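PDB 2C4X: endoglucanase from Clostridium thermocellum, which is probably a cellulase of the cellulosome, represented here by its C-terminal PKD and CBM44 domains, the latter a carbohydrate-binding module that recognises beta-glucan chains and xyloglucan. Local coordinates for residues Asp99-Phe105 against Val247-Trp252. The protein carries 1 engineered substitution. Sequence-based numbering, arbitrary orientation.
Sequences DNSKFNF and VDAIDW. With CA (calcium ion), chain C; EDO (1,2-ethanediol), chain E.
A calcium ion joins Asp248 to Asp99 and Asn104 where the loop 99-105 meets residues 247-252. Asp248 chelates it with both oxygens, OD2 at 2.5 Å and also hydrogen-bonded to Phe132, while Asp99 gives OD2 alone and Asn104 its backbone O. The side chains of Asp99 and Asp248 come toward each other from opposite directions and bind the ion roughly at right angles, their carboxylate planes 74° apart, and Glu106 with the carbonyls of Lys133 and Arg136 completes the shell. The other oxygen of Asp99, OD1, is gripped twice: Ser101 N meets it from above the carboxylate plane in an Asx turn, and Ser101 OG takes its syn lone pair at 2.6 Å, which should fix the rotation of this metal ligand. Ala249 CB packs against Ser101 OG. Here the chain enters the CBM44 beta-sandwich, and its loop pairs briefly with the last strand, 241-251, through an antiparallel hydrogen-bonded bridge between Phe103 and Ile250. Phe103 N donates to Ile250 O at 2.8 Å, nearly straight at 167°; the return bond from Ile250 N to Phe103 O is weak. Beyond the bridge, Asp251 OD1 receives Lys102 N from above its carboxylate plane (3.1 Å). Lys102 lies across Trp252, CG 3.7 Å from the centroid of the five-membered indole ring in a CH-pi contact, and is bent at chi2 and chi4 so that NZ donates a hydrogen bond to Trp252 O, 3.2 Å away. The rim of the indole meets that of Phe103, CH2 to CE2 3.5 Å, and both side chains also touch Met231 on strand 229-238 of the facing sheet.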
ATOM      1  N   ASP A  99      -7.091   3.984  -9.537  1.00 38.91           N
ATOM      2  CA  ASP A  99      -6.862   3.829  -8.108  1.00 39.63           C
ATOM      3  C   ASP A  99      -8.094   3.150  -7.523  1.00 40.10           C
ATOM      4  O   ASP A  99      -9.164   3.756  -7.440  1.00 40.16           O
ATOM      5  CB  ASP A  99      -6.648   5.211  -7.479  1.00 39.50           C
ATOM      6  CG  ASP A  99      -6.301   5.157  -5.995  1.00 39.71           C
ATOM      7  OD1 ASP A  99      -6.325   4.076  -5.369  1.00 39.74           O
ATOM      8  OD2 ASP A  99      -6.004   6.239  -5.445  1.00 39.78           O
ATOM      9  N   ASN A 100      -7.939   1.882  -7.148  1.00 40.70           N
ATOM     10  CA  ASN A 100      -9.031   1.089  -6.584  1.00 41.65           C
ATOM     11  C   ASN A 100      -9.040   1.081  -5.046  1.00 41.77           C
ATOM     12  O   ASN A 100      -9.681   0.226  -4.426  1.00 42.19           O
ATOM     13  CB  ASN A 100      -8.998  -0.347  -7.138  1.00 41.91           C
ATOM     14  CG  ASN A 100      -9.201  -0.401  -8.646  1.00 43.63           C
ATOM     15  OD1 ASN A 100      -8.500  -1.140  -9.359  1.00 46.83           O
ATOM     16  ND2 ASN A 100     -10.165   0.378  -9.146  1.00 44.51           N
ATOM     17  N   SER A 101      -8.333   2.034  -4.439  1.00 41.68           N
ATOM     18  CA  SER A 101      -8.297   2.176  -2.981  1.00 41.79           C
ATOM     19  C   SER A 101      -9.688   2.419  -2.411  1.00 41.82           C
ATOM     20  O   SER A 101     -10.567   2.955  -3.097  1.00 41.72           O
ATOM     21  CB  SER A 101      -7.393   3.339  -2.577  1.00 41.62           C
ATOM     22  OG  SER A 101      -6.050   3.081  -2.937  1.00 42.42           O
ATOM     23  N   LYS A 102      -9.875   2.022  -1.156  1.00 41.86           N
ATOM     24  CA  LYS A 102     -11.096   2.327  -0.406  1.00 42.12           C
ATOM     25  C   LYS A 102     -11.397   3.827  -0.453  1.00 42.26           C
ATOM     26  O   LYS A 102     -12.542   4.227  -0.665  1.00 42.95           O
ATOM     27  CB  LYS A 102     -10.981   1.831   1.048  1.00 42.07           C
ATOM     28  CG  LYS A 102     -10.984   0.297   1.198  1.00 42.33           C
ATOM     29  CD  LYS A 102     -12.354  -0.293   0.893  1.00 42.59           C
ATOM     30  CE  LYS A 102     -12.390  -1.795   1.088  1.00 43.43           C
ATOM     31  NZ  LYS A 102     -11.604  -2.515   0.048  1.00 45.40           N
ATOM     32  N   PHE A 103     -10.369   4.647  -0.252  1.00 41.97           N
ATOM     33  CA  PHE A 103     -10.473   6.089  -0.485  1.00 41.67           C
ATOM     34  C   PHE A 103      -9.465   6.508  -1.545  1.00 41.46           C
ATOM     35  O   PHE A 103      -8.272   6.660  -1.271  1.00 41.34           O
ATOM     36  CB  PHE A 103     -10.334   6.877   0.818  1.00 42.37           C
ATOM     37  CG  PHE A 103     -11.539   6.762   1.706  1.00 42.61           C
ATOM     38  CD1 PHE A 103     -12.655   7.578   1.491  1.00 43.58           C
ATOM     39  CD2 PHE A 103     -11.579   5.819   2.728  1.00 44.27           C
ATOM     40  CE1 PHE A 103     -13.789   7.469   2.296  1.00 43.71           C
ATOM     41  CE2 PHE A 103     -12.713   5.702   3.548  1.00 45.79           C
ATOM     42  CZ  PHE A 103     -13.820   6.524   3.322  1.00 44.37           C
ATOM     43  N   ASN A 104      -9.970   6.661  -2.767  1.00 40.78           N
ATOM     44  CA  ASN A 104      -9.135   6.860  -3.951  1.00 40.69           C
ATOM     45  C   ASN A 104      -9.264   8.252  -4.555  1.00 40.31           C
ATOM     46  O   ASN A 104      -8.397   8.688  -5.328  1.00 40.38           O
ATOM     47  CB  ASN A 104      -9.452   5.788  -4.999  1.00 40.15           C
ATOM     48  CG  ASN A 104     -10.925   5.752  -5.381  1.00 40.71           C
ATOM     49  OD1 ASN A 104     -11.440   6.679  -6.018  1.00 41.33           O
ATOM     50  ND2 ASN A 104     -11.608   4.673  -5.008  1.00 38.90           N
ATOM     51  N   PHE A 105     -10.368   8.916  -4.209  1.00 39.95           N
ATOM     52  CA  PHE A 105     -10.659  10.310  -4.569  1.00 39.84           C
ATOM     53  C   PHE A 105     -10.764  10.596  -6.078  1.00 40.13           C
ATOM     54  O   PHE A 105     -10.724  11.753  -6.503  1.00 39.99           O
ATOM     55  CB  PHE A 105      -9.691  11.261  -3.858  1.00 39.36           C
ATOM     56  CG  PHE A 105      -9.635  11.041  -2.377  1.00 38.90           C
ATOM     57  CD1 PHE A 105     -10.706  11.425  -1.567  1.00 38.87           C
ATOM     58  CD2 PHE A 105      -8.536  10.415  -1.793  1.00 38.39           C
ATOM     59  CE1 PHE A 105     -10.682  11.208  -0.193  1.00 39.62           C
ATOM     60  CE2 PHE A 105      -8.494  10.196  -0.410  1.00 38.15           C
ATOM     61  CZ  PHE A 105      -9.570  10.590   0.389  1.00 39.33           C
ATOM     62  N   VAL A 247      -3.008  13.815   0.674  1.00 38.94           N
ATOM     63  CA  VAL A 247      -3.489  12.536   1.196  1.00 39.02           C
ATOM     64  C   VAL A 247      -4.211  11.795   0.082  1.00 39.13           C
ATOM     65  O   VAL A 247      -5.057  12.366  -0.601  1.00 39.02           O
ATOM     66  CB  VAL A 247      -4.472  12.719   2.387  1.00 38.93           C
ATOM     67  CG1 VAL A 247      -4.935  11.365   2.919  1.00 38.42           C
ATOM     68  CG2 VAL A 247      -3.836  13.555   3.507  1.00 39.84           C
ATOM     69  N   ASP A 248      -3.879  10.521  -0.095  1.00 39.17           N
ATOM     70  CA  ASP A 248      -4.485   9.731  -1.166  1.00 39.34           C
ATOM     71  C   ASP A 248      -4.374   8.262  -0.865  1.00 39.20           C
ATOM     72  O   ASP A 248      -3.530   7.852  -0.066  1.00 39.32           O
ATOM     73  CB  ASP A 248      -3.815  10.021  -2.521  1.00 39.19           C
ATOM     74  CG  ASP A 248      -4.612   9.480  -3.702  1.00 39.05           C
ATOM     75  OD1 ASP A 248      -5.835   9.253  -3.554  1.00 38.05           O
ATOM     76  OD2 ASP A 248      -4.027   9.275  -4.792  1.00 39.62           O
ATOM     77  N   ALA A 249      -5.240   7.485  -1.511  1.00 39.44           N
ATOM     78  CA  ALA A 249      -5.132   6.029  -1.566  1.00 39.63           C
ATOM     79  C   ALA A 249      -5.114   5.383  -0.181  1.00 40.08           C
ATOM     80  O   ALA A 249      -4.288   4.500   0.097  1.00 40.17           O
ATOM     81  CB  ALA A 249      -3.915   5.603  -2.403  1.00 39.72           C
ATOM     82  N   ILE A 250      -6.021   5.836   0.683  1.00 40.23           N
ATOM     83  CA  ILE A 250      -6.263   5.163   1.965  1.00 40.59           C
ATOM     84  C   ILE A 250      -6.964   3.842   1.659  1.00 40.91           C
ATOM     85  O   ILE A 250      -7.988   3.810   0.963  1.00 41.18           O
ATOM     86  CB  ILE A 250      -7.099   6.017   2.941  1.00 40.43           C
ATOM     87  CG1 ILE A 250      -6.451   7.394   3.131  1.00 39.85           C
ATOM     88  CG2 ILE A 250      -7.239   5.306   4.285  1.00 40.03           C
ATOM     89  CD1 ILE A 250      -7.346   8.409   3.835  1.00 41.02           C
ATOM     90  N   ASP A 251      -6.390   2.750   2.151  1.00 41.23           N
ATOM     91  CA  ASP A 251      -6.787   1.427   1.696  1.00 41.97           C
ATOM     92  C   ASP A 251      -6.725   0.376   2.797  1.00 42.43           C
ATOM     93  O   ASP A 251      -5.923   0.475   3.730  1.00 41.89           O
ATOM     94  CB  ASP A 251      -5.894   0.999   0.523  1.00 41.78           C
ATOM     95  CG  ASP A 251      -6.580   0.025  -0.410  1.00 42.84           C
ATOM     96  OD1 ASP A 251      -7.820  -0.130  -0.317  1.00 43.99           O
ATOM     97  OD2 ASP A 251      -5.878  -0.582  -1.247  1.00 43.13           O
ATOM     98  N   TRP A 252      -7.589  -0.626   2.672  1.00 43.19           N
ATOM     99  CA  TRP A 252      -7.577  -1.796   3.546  1.00 44.23           C
ATOM    100  C   TRP A 252      -8.294  -2.943   2.845  1.00 45.24           C
ATOM    101  O   TRP A 252      -8.916  -2.744   1.794  1.00 44.79           O
ATOM    102  CB  TRP A 252      -8.217  -1.498   4.912  1.00 43.75           C
ATOM    103  CG  TRP A 252      -9.655  -1.080   4.834  1.00 43.80           C
ATOM    104  CD1 TRP A 252     -10.752  -1.904   4.777  1.00 43.55           C
ATOM    105  CD2 TRP A 252     -10.159   0.263   4.798  1.00 43.53           C
ATOM    106  NE1 TRP A 252     -11.901  -1.151   4.704  1.00 44.36           N
ATOM    107  CE2 TRP A 252     -11.568   0.180   4.717  1.00 43.53           C
ATOM    108  CE3 TRP A 252      -9.554   1.531   4.828  1.00 43.48           C
ATOM    109  CZ2 TRP A 252     -12.385   1.317   4.662  1.00 43.43           C
ATOM    110  CZ3 TRP A 252     -10.370   2.663   4.777  1.00 43.42           C
ATOM    111  CH2 TRP A 252     -11.769   2.543   4.696  1.00 43.67           C
TER
HETATM  112 CA    CA C1253      -6.119   8.661  -6.042  1.00 43.99          CA
HETATM  113  C1  EDO E1255     -14.850   9.142  -2.801  1.00 59.44           C
HETATM  114  O1  EDO E1255     -14.024  10.269  -3.142  1.00 60.71           O
HETATM  115  C2  EDO E1255     -14.043   8.117  -2.014  1.00 57.89           C
HETATM  116  O2  EDO E1255     -12.797   7.896  -2.670  1.00 57.16           O
HETATM  117  O   HOH W   1     -10.117  -1.824  -2.124  1.00 77.83           O
HETATM  118  O   HOH W   2      -4.041   0.993  -2.429  1.00 56.78           O